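Local coordinates for protein Dye-decolorizing peroxidase (Irpex lacteus, PDB 7D8M) that probably acts as a heme-dependent peroxidase of the DyP family, using its heme b iron to oxidise substrates such as dyes, at residues C307-H312 with I394-D399; D329-I334 with I369-R374; A333-T338 with L360-Y365. All coordinates share one frame; numbering follows the deposited sequence.

Interaction 1: residues C307-H312 with I394-D399; sequences CPFTAH and IQLGLD. With HEM (protoporphyrin IX containing Fe), chain B.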
loop_
_atom_site.group_PDB
_atom_site.type_symbol
_atom_site.label_atom_id
_atom_site.label_comp_id
_atom_site.label_asym_id
_atom_site.label_seq_id
_atom_site.Cartn_x
_atom_site.Cartn_y
_atom_site.Cartn_z
ATOM N N CYS A 307 5.494 -19.421 11.332
ATOM C CA CYS A 307 5.320 -17.978 11.111
ATOM C C CYS A 307 4.883 -17.292 12.398
ATOM O O CYS A 307 3.852 -17.661 12.973
ATOM C CB CYS A 307 4.290 -17.687 10.016
ATOM S SG CYS A 307 4.194 -15.897 9.568
ATOM N N PRO A 308 5.629 -16.303 12.884
ATOM C CA PRO A 308 5.229 -15.632 14.124
ATOM C C PRO A 308 3.875 -14.970 13.941
ATOM O O PRO A 308 3.515 -14.539 12.845
ATOM C CB PRO A 308 6.338 -14.599 14.354
ATOM C CG PRO A 308 7.463 -15.001 13.437
ATOM C CD PRO A 308 6.826 -15.703 12.282
ATOM N N PHE A 309 3.098 -14.936 15.027
ATOM C CA PHE A 309 1.806 -14.269 14.988
ATOM C C PHE A 309 1.946 -12.805 14.614
ATOM O O PHE A 309 0.973 -12.189 14.167
ATOM C CB PHE A 309 1.120 -14.396 16.352
ATOM C CG PHE A 309 0.724 -15.803 16.700
ATOM C CD1 PHE A 309 0.308 -16.686 15.714
ATOM C CD2 PHE A 309 0.761 -16.243 18.018
ATOM C CE1 PHE A 309 -0.064 -17.983 16.029
ATOM C CE2 PHE A 309 0.387 -17.537 18.344
ATOM C CZ PHE A 309 -0.019 -18.408 17.352
ATOM N N THR A 310 3.139 -12.245 14.788
ATOM C CA THR A 310 3.411 -10.836 14.578
ATOM C C THR A 310 4.130 -10.543 13.267
ATOM O O THR A 310 4.516 -9.394 13.047
ATOM C CB THR A 310 4.252 -10.316 15.739
ATOM O OG1 THR A 310 5.401 -11.154 15.871
ATOM C CG2 THR A 310 3.457 -10.376 17.029
ATOM N N ALA A 311 4.369 -11.545 12.420
ATOM C CA ALA A 311 4.960 -11.273 11.114
ATOM C C ALA A 311 4.114 -10.271 10.356
ATOM O O ALA A 311 2.885 -10.288 10.428
ATOM C CB ALA A 311 5.075 -12.538 10.267
ATOM N N HIS A 312 4.799 -9.424 9.586
ATOM C CA HIS A 312 4.142 -8.326 8.895
ATOM C C HIS A 312 2.917 -8.797 8.120
ATOM O O HIS A 312 1.810 -8.292 8.329
ATOM C CB HIS A 312 5.136 -7.650 7.956
ATOM C CG HIS A 312 4.536 -6.530 7.172
ATOM N ND1 HIS A 312 3.725 -5.576 7.751
ATOM C CD2 HIS A 312 4.612 -6.216 5.858
ATOM C CE1 HIS A 312 3.339 -4.711 6.828
ATOM N NE2 HIS A 312 3.861 -5.080 5.674
ATOM N N ILE A 394 0.452 -15.980 25.552
ATOM C CA ILE A 394 1.343 -15.780 24.413
ATOM C C ILE A 394 1.432 -14.283 24.131
ATOM O O ILE A 394 0.439 -13.652 23.766
ATOM C CB ILE A 394 0.861 -16.555 23.183
ATOM C CG1 ILE A 394 0.957 -18.065 23.443
ATOM C CG2 ILE A 394 1.679 -16.167 21.951
ATOM C CD1 ILE A 394 0.310 -18.901 22.346
ATOM N N GLN A 395 2.618 -13.715 24.331
ATOM C CA GLN A 395 2.857 -12.303 24.090
ATOM C C GLN A 395 2.992 -12.038 22.596
ATOM O O GLN A 395 3.478 -12.876 21.832
ATOM C CB GLN A 395 4.119 -11.848 24.825
ATOM C CG GLN A 395 4.028 -11.902 26.358
ATOM C CD GLN A 395 5.395 -11.764 27.035
ATOM O OE1 GLN A 395 6.194 -12.715 27.070
ATOM N NE2 GLN A 395 5.668 -10.582 27.577
ATOM N N LEU A 396 2.558 -10.854 22.179
ATOM C CA LEU A 396 2.478 -10.553 20.755
ATOM C C LEU A 396 3.321 -9.331 20.431
ATOM O O LEU A 396 4.461 -9.471 19.973
ATOM C CB LEU A 396 1.013 -10.361 20.349
ATOM C CG LEU A 396 0.128 -11.552 20.734
ATOM C CD1 LEU A 396 -1.337 -11.170 20.874
ATOM C CD2 LEU A 396 0.292 -12.718 19.763
ATOM N N GLY A 397 2.790 -8.133 20.692
ATOM C CA GLY A 397 3.522 -6.917 20.405
ATOM C C GLY A 397 3.199 -6.366 19.026
ATOM O O GLY A 397 2.207 -6.735 18.388
ATOM N N LEU A 398 4.073 -5.477 18.555
ATOM C CA LEU A 398 3.838 -4.726 17.327
ATOM C C LEU A 398 4.344 -5.477 16.100
ATOM O O LEU A 398 5.229 -6.339 16.178
ATOM C CB LEU A 398 4.523 -3.359 17.389
ATOM C CG LEU A 398 4.152 -2.403 18.524
ATOM C CD1 LEU A 398 4.626 -0.990 18.190
ATOM C CD2 LEU A 398 2.648 -2.440 18.806
ATOM N N ASP A 399 3.757 -5.135 14.951
ATOM C CA ASP A 399 4.337 -5.481 13.671
ATOM C C ASP A 399 5.784 -4.980 13.650
ATOM O O ASP A 399 6.025 -3.792 13.904
ATOM C CB ASP A 399 3.495 -4.838 12.568
ATOM C CG ASP A 399 3.960 -5.185 11.153
ATOM O OD1 ASP A 399 5.172 -5.106 10.857
ATOM O OD2 ASP A 399 3.085 -5.510 10.320
HETATM C CHA HEM B . 2.774 -7.402 2.256
HETATM C CHB HEM B . 6.787 -4.715 2.701
HETATM C CHC HEM B . 4.085 -1.005 4.299
HETATM C CHD HEM B . 0.162 -3.858 4.326
HETATM C C1A HEM B . 4.091 -7.002 2.213
HETATM C C2A HEM B . 5.205 -7.776 1.699
HETATM C C3A HEM B . 6.312 -7.021 1.812
HETATM C C4A HEM B . 5.933 -5.753 2.399
HETATM C CMA HEM B . 7.753 -7.385 1.409
HETATM C CAA HEM B . 5.091 -9.212 1.119
HETATM C CBA HEM B . 4.800 -9.155 -0.381
HETATM C CGA HEM B . 3.334 -9.406 -0.674
HETATM O O1A HEM B . 2.708 -10.234 0.029
HETATM O O2A HEM B . 2.791 -8.795 -1.637
HETATM C C1B HEM B . 6.391 -3.473 3.135
HETATM C C2B HEM B . 7.262 -2.328 3.277
HETATM C C3B HEM B . 6.513 -1.306 3.731
HETATM C C4B HEM B . 5.151 -1.771 3.870
HETATM C CMB HEM B . 8.789 -2.369 2.977
HETATM C CAB HEM B . 6.919 0.158 4.035
HETATM C CBB HEM B . 8.024 0.733 3.547
HETATM C C1C HEM B . 2.795 -1.459 4.520
HETATM C C2C HEM B . 1.708 -0.722 5.140
HETATM C C3C HEM B . 0.617 -1.515 5.140
HETATM C C4C HEM B . 0.995 -2.781 4.540
HETATM C CMC HEM B . 1.848 0.732 5.655
HETATM C CAC HEM B . -0.808 -1.245 5.693
HETATM C CBC HEM B . -1.062 -0.345 6.659
HETATM C C1D HEM B . 0.502 -5.014 3.656
HETATM C C2D HEM B . -0.406 -6.044 3.175
HETATM C C3D HEM B . 0.314 -7.016 2.614
HETATM C C4D HEM B . 1.713 -6.645 2.710
HETATM C CMD HEM B . -1.939 -6.048 3.292
HETATM C CAD HEM B . -0.243 -8.309 1.985
HETATM C CBD HEM B . -0.355 -9.371 3.082
HETATM C CGD HEM B . -0.996 -10.643 2.568
HETATM O O1D HEM B . -0.524 -11.744 2.956
HETATM O O2D HEM B . -1.967 -10.565 1.765
HETATM N NA HEM B . 4.572 -5.783 2.637
HETATM N NB HEM B . 5.104 -3.104 3.504
HETATM N NC HEM B . 2.324 -2.706 4.180
HETATM N ND HEM B . 1.792 -5.403 3.340
HETATM FE FE HEM B . 3.485 -4.281 3.575
#
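His-312 and Asp-399 meet ring edge to carboxylate: ND1 of the imidazole donates to OD2 at 2.6 Å along an almost perfectly straight line, 179° at the hydrogen. OD2 lies in the ring plane and accepts through its syn lone pair, while the carboxylate itself is turned 67° out of that plane. For both residues CG is anti to the backbone N (chi1 178° for His-312), which sends the two groups to meet between the loops. On the far side of the ring, NE2 of His-312 binds the heme iron at 2.3 Å. This is the proximal side of a heme peroxidase, where the straight, in-plane bond to Asp-399 holds the imidazole in one rotation about its axis while NE2 is on the iron. The other oxygen, Asp-399 OD1, takes the backbone N-H groups of Val-401 and Ile-402, so the carboxylate is itself anchored. Behind this pair the loops run nearly parallel and pack through apolar groups. Thr-310 pushes its methyl CG2 to 3.2 Å from the carbonyl O of Leu-396, while its hydroxyl bonds to the carbonyl of Phe-411. Farther from the heme, the side chains of Phe-309 and Ile-394 cross at about a right angle, with CG2 of Ile-394 at the ring edge, 4.0 Å from CD2 of Phe-309; CD2 of Leu-396 approaches CB of Phe-309 at 3.9 Å.

Interaction 2: residues D329-I334 with I369-R374; sequences DTFHAI and IGNGFR. With HEM (protoporphyrin IX containing Fe), chain B.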
loop_
_atom_site.group_PDB
_atom_site.type_symbol
_atom_site.label_atom_id
_atom_site.label_comp_id
_atom_site.label_asym_id
_atom_site.label_seq_id
_atom_site.Cartn_x
_atom_site.Cartn_y
_atom_site.Cartn_z
ATOM N N ASP A 329 -14.221 -10.771 4.733
ATOM C CA ASP A 329 -13.240 -10.175 3.824
ATOM C C ASP A 329 -13.191 -8.652 3.920
ATOM O O ASP A 329 -12.590 -8.009 3.056
ATOM C CB ASP A 329 -13.533 -10.603 2.382
ATOM C CG ASP A 329 -14.858 -10.061 1.866
ATOM O OD1 ASP A 329 -15.561 -9.360 2.624
ATOM O OD2 ASP A 329 -15.201 -10.332 0.696
ATOM N N THR A 330 -13.786 -8.089 4.975
ATOM C CA THR A 330 -13.940 -6.649 5.173
ATOM C C THR A 330 -12.636 -5.866 5.078
ATOM O O THR A 330 -12.642 -4.680 4.703
ATOM C CB THR A 330 -14.570 -6.437 6.549
ATOM O OG1 THR A 330 -15.689 -7.320 6.681
ATOM C CG2 THR A 330 -15.008 -4.997 6.759
ATOM N N PHE A 331 -11.518 -6.492 5.437
ATOM C CA PHE A 331 -10.277 -5.783 5.714
ATOM C C PHE A 331 -9.192 -6.045 4.669
ATOM O O PHE A 331 -8.015 -5.758 4.916
ATOM C CB PHE A 331 -9.795 -6.152 7.124
ATOM C CG PHE A 331 -10.890 -6.086 8.162
ATOM C CD1 PHE A 331 -11.382 -4.858 8.596
ATOM C CD2 PHE A 331 -11.448 -7.246 8.683
ATOM C CE1 PHE A 331 -12.398 -4.787 9.544
ATOM C CE2 PHE A 331 -12.467 -7.190 9.637
ATOM C CZ PHE A 331 -12.946 -5.957 10.070
ATOM N N HIS A 332 -9.561 -6.565 3.505
ATOM C CA HIS A 332 -8.616 -6.665 2.402
ATOM C C HIS A 332 -8.571 -5.359 1.615
ATOM O O HIS A 332 -9.547 -4.605 1.576
ATOM C CB HIS A 332 -8.993 -7.830 1.496
ATOM C CG HIS A 332 -8.850 -9.165 2.166
ATOM N ND1 HIS A 332 -7.782 -10.004 1.932
ATOM C CD2 HIS A 332 -9.633 -9.795 3.075
ATOM C CE1 HIS A 332 -7.913 -11.096 2.669
ATOM N NE2 HIS A 332 -9.027 -10.993 3.374
ATOM N N ALA A 333 -7.414 -5.087 1.003
ATOM C CA ALA A 333 -7.223 -3.876 0.207
ATOM C C ALA A 333 -6.072 -4.122 -0.754
ATOM O O ALA A 333 -5.236 -5.001 -0.529
ATOM C CB ALA A 333 -6.950 -2.660 1.096
ATOM N N ILE A 334 -6.029 -3.334 -1.826
ATOM C CA ILE A 334 -5.062 -3.531 -2.902
ATOM C C ILE A 334 -3.937 -2.514 -2.772
ATOM O O ILE A 334 -4.183 -1.301 -2.751
ATOM C CB ILE A 334 -5.731 -3.418 -4.281
ATOM C CG1 ILE A 334 -6.720 -4.565 -4.507
ATOM C CG2 ILE A 334 -4.671 -3.376 -5.374
ATOM C CD1 ILE A 334 -7.585 -4.375 -5.749
ATOM N N ILE A 369 -11.650 3.454 4.006
ATOM C CA ILE A 369 -10.307 3.664 4.546
ATOM C C ILE A 369 -10.162 2.980 5.898
ATOM O O ILE A 369 -9.158 2.311 6.167
ATOM C CB ILE A 369 -10.001 5.169 4.637
ATOM C CG1 ILE A 369 -9.988 5.783 3.236
ATOM C CG2 ILE A 369 -8.655 5.432 5.292
ATOM C CD1 ILE A 369 -9.604 7.248 3.233
ATOM N N GLY A 370 -11.170 3.129 6.761
ATOM C CA GLY A 370 -11.108 2.594 8.106
ATOM C C GLY A 370 -11.030 1.084 8.170
ATOM O O GLY A 370 -10.590 0.550 9.190
ATOM N N ASN A 371 -11.451 0.386 7.104
ATOM C CA ASN A 371 -11.418 -1.073 7.042
ATOM C C ASN A 371 -10.186 -1.627 6.345
ATOM O O ASN A 371 -9.874 -2.808 6.525
ATOM C CB ASN A 371 -12.651 -1.616 6.317
ATOM C CG ASN A 371 -13.924 -1.438 7.112
ATOM O OD1 ASN A 371 -13.898 -1.088 8.298
ATOM N ND2 ASN A 371 -15.055 -1.675 6.456
ATOM N N GLY A 372 -9.498 -0.825 5.547
ATOM C CA GLY A 372 -8.316 -1.304 4.857
ATOM C C GLY A 372 -7.043 -0.793 5.495
ATOM O O GLY A 372 -6.674 -1.233 6.591
ATOM N N PHE A 373 -6.386 0.160 4.827
ATOM C CA PHE A 373 -5.132 0.712 5.331
ATOM C C PHE A 373 -5.204 1.023 6.821
ATOM O O PHE A 373 -4.333 0.616 7.601
ATOM C CB PHE A 373 -4.770 1.987 4.575
ATOM C CG PHE A 373 -3.818 2.855 5.335
ATOM C CD1 PHE A 373 -2.462 2.538 5.386
ATOM C CD2 PHE A 373 -4.273 3.960 6.046
ATOM C CE1 PHE A 373 -1.584 3.324 6.106
ATOM C CE2 PHE A 373 -3.392 4.742 6.765
ATOM C CZ PHE A 373 -2.052 4.428 6.795
ATOM N N ARG A 374 -6.240 1.762 7.229
ATOM C CA ARG A 374 -6.278 2.303 8.581
ATOM C C ARG A 374 -6.414 1.192 9.617
ATOM O O ARG A 374 -5.801 1.255 10.692
ATOM C CB ARG A 374 -7.430 3.303 8.695
ATOM C CG ARG A 374 -7.428 4.157 9.960
ATOM C CD ARG A 374 -8.612 5.141 9.926
ATOM N NE ARG A 374 -8.529 6.149 10.976
ATOM C CZ ARG A 374 -9.030 5.986 12.198
ATOM N NH1 ARG A 374 -9.641 4.852 12.511
ATOM N NH2 ARG A 374 -8.914 6.951 13.101
HETATM C CHA HEM B . 2.774 -7.402 2.256
HETATM C CHB HEM B . 6.787 -4.715 2.701
HETATM C CHC HEM B . 4.085 -1.005 4.299
HETATM C CHD HEM B . 0.162 -3.858 4.326
HETATM C C1A HEM B . 4.091 -7.002 2.213
HETATM C C2A HEM B . 5.205 -7.776 1.699
HETATM C C3A HEM B . 6.312 -7.021 1.812
HETATM C C4A HEM B . 5.933 -5.753 2.399
HETATM C CMA HEM B . 7.753 -7.385 1.409
HETATM C CAA HEM B . 5.091 -9.212 1.119
HETATM C CBA HEM B . 4.800 -9.155 -0.381
HETATM C CGA HEM B . 3.334 -9.406 -0.674
HETATM O O1A HEM B . 2.708 -10.234 0.029
HETATM O O2A HEM B . 2.791 -8.795 -1.637
HETATM C C1B HEM B . 6.391 -3.473 3.135
HETATM C C2B HEM B . 7.262 -2.328 3.277
HETATM C C3B HEM B . 6.513 -1.306 3.731
HETATM C C4B HEM B . 5.151 -1.771 3.870
HETATM C CMB HEM B . 8.789 -2.369 2.977
HETATM C CAB HEM B . 6.919 0.158 4.035
HETATM C CBB HEM B . 8.024 0.733 3.547
HETATM C C1C HEM B . 2.795 -1.459 4.520
HETATM C C2C HEM B . 1.708 -0.722 5.140
HETATM C C3C HEM B . 0.617 -1.515 5.140
HETATM C C4C HEM B . 0.995 -2.781 4.540
HETATM C CMC HEM B . 1.848 0.732 5.655
HETATM C CAC HEM B . -0.808 -1.245 5.693
HETATM C CBC HEM B . -1.062 -0.345 6.659
HETATM C C1D HEM B . 0.502 -5.014 3.656
HETATM C C2D HEM B . -0.406 -6.044 3.175
HETATM C C3D HEM B . 0.314 -7.016 2.614
HETATM C C4D HEM B . 1.713 -6.645 2.710
HETATM C CMD HEM B . -1.939 -6.048 3.292
HETATM C CAD HEM B . -0.243 -8.309 1.985
HETATM C CBD HEM B . -0.355 -9.371 3.082
HETATM C CGD HEM B . -0.996 -10.643 2.568
HETATM O O1D HEM B . -0.524 -11.744 2.956
HETATM O O2D HEM B . -1.967 -10.565 1.765
HETATM N NA HEM B . 4.572 -5.783 2.637
HETATM N NB HEM B . 5.104 -3.104 3.504
HETATM N NC HEM B . 2.324 -2.706 4.180
HETATM N ND HEM B . 1.792 -5.403 3.340
HETATM FE FE HEM B . 3.485 -4.281 3.575
HETATM O O HOH W 1 -14.597 -2.878 4.002
#
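Phe-331 and Asn-371 form the close part of this contact, and it is the backbone of Asn-371 that does the touching. Its carbonyl O lies 3.1 Å from CA of Phe-331, a CA-H...O contact, and also sits in the plane of the phenyl ring at its edge, 3.3 Å from CD1. The ring and the side-chain amide of Asn-371 are turned 77° apart. One face of the ring is occupied from within its own segment, by CB of Thr-330 above its centre, and around it the rings of Phe-375, Trp-380 and Phe-327 gather, Phe-375 in a stack. Deeper in, the methyl of Ala-333 rests on the backbone of Gly-372, 4.2 Å from its CA, and the absence of a side chain on that glycine lets it come close.

The other side is wetter, and its two residues, Thr-330 and Asn-371, are partly exposed. CG2 of Thr-330 still makes a close methyl-to-amide approach, 3.3 Å from ND2 of Asn-371, but the polar link runs through a water, which donates to the carbonyl O of Thr-330 at 2.7 Å and accepts from ND2 of Asn-371 at 2.8 Å. With CG of Asn-371 anti to its carbonyl carbon (chi1 -70°), the amide swings out to this water.

Phe-373 puts CD1 3.4 Å from the heme vinyl carbon CBC. The arrangement is thus a type I beta turn, 329-332, leading into strand 334-340 and packed against the N-terminus of helix 373-381, whose N-cap is Gly-372 and whose first residue lines the heme pocket.

Interaction 3: residues A333-T338 with L360-Y365; sequences AIRAGT and LAFVEY. With HEM (protoporphyrin IX containing Fe), chain B; OXY (oxygen molecule), chain C.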
loop_
_atom_site.group_PDB
_atom_site.type_symbol
_atom_site.label_atom_id
_atom_site.label_comp_id
_atom_site.label_asym_id
_atom_site.label_seq_id
_atom_site.Cartn_x
_atom_site.Cartn_y
_atom_site.Cartn_z
ATOM N N ALA A 333 -7.414 -5.087 1.003
ATOM C CA ALA A 333 -7.223 -3.876 0.207
ATOM C C ALA A 333 -6.072 -4.122 -0.754
ATOM O O ALA A 333 -5.236 -5.001 -0.529
ATOM C CB ALA A 333 -6.950 -2.660 1.096
ATOM N N ILE A 334 -6.029 -3.334 -1.826
ATOM C CA ILE A 334 -5.062 -3.531 -2.902
ATOM C C ILE A 334 -3.937 -2.514 -2.772
ATOM O O ILE A 334 -4.183 -1.301 -2.751
ATOM C CB ILE A 334 -5.731 -3.418 -4.281
ATOM C CG1 ILE A 334 -6.720 -4.565 -4.507
ATOM C CG2 ILE A 334 -4.671 -3.376 -5.374
ATOM C CD1 ILE A 334 -7.585 -4.375 -5.749
ATOM N N ARG A 335 -2.700 -3.003 -2.722
ATOM C CA ARG A 335 -1.526 -2.140 -2.704
ATOM C C ARG A 335 -0.995 -1.956 -4.125
ATOM O O ARG A 335 -0.928 -2.912 -4.902
ATOM C CB ARG A 335 -0.441 -2.731 -1.794
ATOM C CG ARG A 335 -0.847 -2.817 -0.313
ATOM C CD ARG A 335 0.062 -3.760 0.500
ATOM N NE ARG A 335 0.010 -5.111 -0.026
ATOM C CZ ARG A 335 1.074 -5.781 -0.452
ATOM N NH1 ARG A 335 2.272 -5.216 -0.396
ATOM N NH2 ARG A 335 0.939 -7.003 -0.950
ATOM N N ALA A 336 -0.620 -0.715 -4.460
ATOM C CA ALA A 336 -0.172 -0.374 -5.810
ATOM C C ALA A 336 0.996 0.603 -5.782
ATOM O O ALA A 336 1.215 1.353 -6.745
ATOM C CB ALA A 336 -1.324 0.210 -6.649
ATOM N N GLY A 337 1.759 0.607 -4.698
ATOM C CA GLY A 337 2.841 1.549 -4.556
ATOM C C GLY A 337 4.084 1.119 -5.300
ATOM O O GLY A 337 4.159 0.035 -5.870
ATOM N N THR A 338 5.092 1.997 -5.259
ATOM C CA THR A 338 6.357 1.833 -5.961
ATOM C C THR A 338 7.497 2.327 -5.080
ATOM O O THR A 338 7.381 3.398 -4.467
ATOM C CB THR A 338 6.358 2.625 -7.286
ATOM O OG1 THR A 338 5.190 2.286 -8.041
ATOM C CG2 THR A 338 7.604 2.331 -8.118
ATOM N N LEU A 360 9.326 3.729 0.103
ATOM C CA LEU A 360 8.187 3.202 -0.627
ATOM C C LEU A 360 7.183 4.326 -0.787
ATOM O O LEU A 360 6.760 4.925 0.207
ATOM C CB LEU A 360 7.564 2.010 0.106
ATOM C CG LEU A 360 6.339 1.347 -0.529
ATOM C CD1 LEU A 360 6.677 0.797 -1.908
ATOM C CD2 LEU A 360 5.808 0.244 0.373
ATOM N N ALA A 361 6.836 4.636 -2.032
ATOM C CA ALA A 361 5.675 5.483 -2.306
ATOM C C ALA A 361 4.461 4.573 -2.211
ATOM O O ALA A 361 4.044 3.958 -3.190
ATOM C CB ALA A 361 5.797 6.157 -3.672
ATOM N N PHE A 362 3.895 4.478 -1.003
ATOM C CA PHE A 362 2.878 3.489 -0.682
ATOM C C PHE A 362 1.496 3.952 -1.130
ATOM O O PHE A 362 1.078 5.073 -0.827
ATOM C CB PHE A 362 2.905 3.226 0.831
ATOM C CG PHE A 362 1.860 2.284 1.323
ATOM C CD1 PHE A 362 2.134 0.918 1.457
ATOM C CD2 PHE A 362 0.631 2.758 1.744
ATOM C CE1 PHE A 362 1.172 0.047 1.945
ATOM C CE2 PHE A 362 -0.329 1.889 2.244
ATOM C CZ PHE A 362 -0.064 0.529 2.332
ATOM N N VAL A 363 0.779 3.075 -1.830
ATOM C CA VAL A 363 -0.577 3.335 -2.295
ATOM C C VAL A 363 -1.434 2.125 -1.963
ATOM O O VAL A 363 -1.065 0.994 -2.300
ATOM C CB VAL A 363 -0.630 3.595 -3.813
ATOM C CG1 VAL A 363 -2.078 3.687 -4.262
ATOM C CG2 VAL A 363 0.173 4.842 -4.192
ATOM N N GLU A 364 -2.582 2.357 -1.329
ATOM C CA GLU A 364 -3.501 1.274 -1.003
ATOM C C GLU A 364 -4.929 1.713 -1.290
ATOM O O GLU A 364 -5.341 2.805 -0.879
ATOM C CB GLU A 364 -3.361 0.844 0.465
ATOM C CG GLU A 364 -4.054 -0.467 0.775
ATOM C CD GLU A 364 -3.647 -1.071 2.117
ATOM O OE1 GLU A 364 -3.284 -0.313 3.033
ATOM O OE2 GLU A 364 -3.672 -2.316 2.242
ATOM N N TYR A 365 -5.677 0.857 -1.987
ATOM C CA TYR A 365 -7.046 1.137 -2.408
ATOM C C TYR A 365 -8.039 0.278 -1.636
ATOM O O TYR A 365 -7.777 -0.901 -1.373
ATOM C CB TYR A 365 -7.226 0.864 -3.900
ATOM C CG TYR A 365 -6.475 1.784 -4.819
ATOM C CD1 TYR A 365 -7.012 3.009 -5.202
ATOM C CD2 TYR A 365 -5.243 1.413 -5.346
ATOM C CE1 TYR A 365 -6.329 3.860 -6.084
ATOM C CE2 TYR A 365 -4.556 2.254 -6.241
ATOM C CZ TYR A 365 -5.104 3.476 -6.599
ATOM O OH TYR A 365 -4.419 4.309 -7.473
HETATM C CHA HEM B . 2.774 -7.402 2.256
HETATM C CHB HEM B . 6.787 -4.715 2.701
HETATM C CHC HEM B . 4.085 -1.005 4.299
HETATM C CHD HEM B . 0.162 -3.858 4.326
HETATM C C1A HEM B . 4.091 -7.002 2.213
HETATM C C2A HEM B . 5.205 -7.776 1.699
HETATM C C3A HEM B . 6.312 -7.021 1.812
HETATM C C4A HEM B . 5.933 -5.753 2.399
HETATM C CMA HEM B . 7.753 -7.385 1.409
HETATM C CAA HEM B . 5.091 -9.212 1.119
HETATM C CBA HEM B . 4.800 -9.155 -0.381
HETATM C CGA HEM B . 3.334 -9.406 -0.674
HETATM O O1A HEM B . 2.708 -10.234 0.029
HETATM O O2A HEM B . 2.791 -8.795 -1.637
HETATM C C1B HEM B . 6.391 -3.473 3.135
HETATM C C2B HEM B . 7.262 -2.328 3.277
HETATM C C3B HEM B . 6.513 -1.306 3.731
HETATM C C4B HEM B . 5.151 -1.771 3.870
HETATM C CMB HEM B . 8.789 -2.369 2.977
HETATM C CAB HEM B . 6.919 0.158 4.035
HETATM C CBB HEM B . 8.024 0.733 3.547
HETATM C C1C HEM B . 2.795 -1.459 4.520
HETATM C C2C HEM B . 1.708 -0.722 5.140
HETATM C C3C HEM B . 0.617 -1.515 5.140
HETATM C C4C HEM B . 0.995 -2.781 4.540
HETATM C CMC HEM B . 1.848 0.732 5.655
HETATM C CAC HEM B . -0.808 -1.245 5.693
HETATM C CBC HEM B . -1.062 -0.345 6.659
HETATM C C1D HEM B . 0.502 -5.014 3.656
HETATM C C2D HEM B . -0.406 -6.044 3.175
HETATM C C3D HEM B . 0.314 -7.016 2.614
HETATM C C4D HEM B . 1.713 -6.645 2.710
HETATM C CMD HEM B . -1.939 -6.048 3.292
HETATM C CAD HEM B . -0.243 -8.309 1.985
HETATM C CBD HEM B . -0.355 -9.371 3.082
HETATM C CGD HEM B . -0.996 -10.643 2.568
HETATM O O1D HEM B . -0.524 -11.744 2.956
HETATM O O2D HEM B . -1.967 -10.565 1.765
HETATM N NA HEM B . 4.572 -5.783 2.637
HETATM N NB HEM B . 5.104 -3.104 3.504
HETATM N NC HEM B . 2.324 -2.706 4.180
HETATM N ND HEM B . 1.792 -5.403 3.340
HETATM FE FE HEM B . 3.485 -4.281 3.575
HETATM O O1 OXY C . 3.452 -2.145 -0.820
HETATM O O2 OXY C . 4.135 -2.807 -0.036
HETATM O O HOH W 2 1.705 0.068 -1.840
#
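The guanidinium of Arg-335 and the ring of Phe-362 are the flat groups that strands 334-340 and 359-366 hold out to the heme. One face of the guanidinium lies on the porphyrin, with C4D 3.3 Å above its plane and over its centre. At its edge, in plane, are the heme propionate oxygen O2A, hydrogen-bonded by NH2 at 2.7 Å, and atom O2 of the bound oxygen molecule, reached by NH1 in a weak bond. A bend at chi3 (-60°) folds the arginine chain onto the porphyrin. The Phe-362 ring has the heme methyl CMC over one face, offset toward the rim, with Leu-360 CD2 and Glu-364 OE1 at its edge; its CE1 comes within 3.3 Å of heme C2C. CG of Arg-335 meets the same ring obliquely.

Beneath these groups the antiparallel strands are tied by Ile-334 with Tyr-365, a hydrogen-bonded pair, N of Tyr-365 giving to O of Ile-334 at 2.7 Å, and by the equivalent Thr-338 with Ala-361. Between them N of Ala-336 donates to O of Val-363 at 2.8 Å. At Gly-337 the regular pairing is interrupted: a water accepts from its N and from Val-363 N, and donates to O1 of the oxygen molecule at 3.0 Å. On the side away from the heme, the methyl of Ala-336 sits at the edge of the Tyr-365 ring, 3.8 Å from CE2.

Arg-335 NH1 also has a salt bridge to Asp-172, so the guanidinium is gripped by a propionate and an aspartate at once. Its positive charge, held on the distal side, probably stabilises the propionate and could help polarise a peroxide bound where the oxygen molecule sits, in the pocket but not coordinating the iron.

The three contacts sit around one heme. Interaction 1 is on the proximal side, in loops; interaction 3 faces the distal side and interaction 2 lies at the vinyl edge, their centres 23 and 20 Å from that of interaction 1 but only 12 Å from each other. Interactions 2 and 3 share Ala-333 and Ile-334 and touch through Phe-373 with Glu-364 and Phe-362, where strand 359-366 leads on to helix 373-381. Strands 334-340 and 359-366 belong to a four-stranded antiparallel sheet with 217-226 and 428-438. Along the chain both contacts lie nested between 307-312 and 394-399, so this length of chain contributes to both sides of the heme pocket, with residues from earlier in the chain completing it.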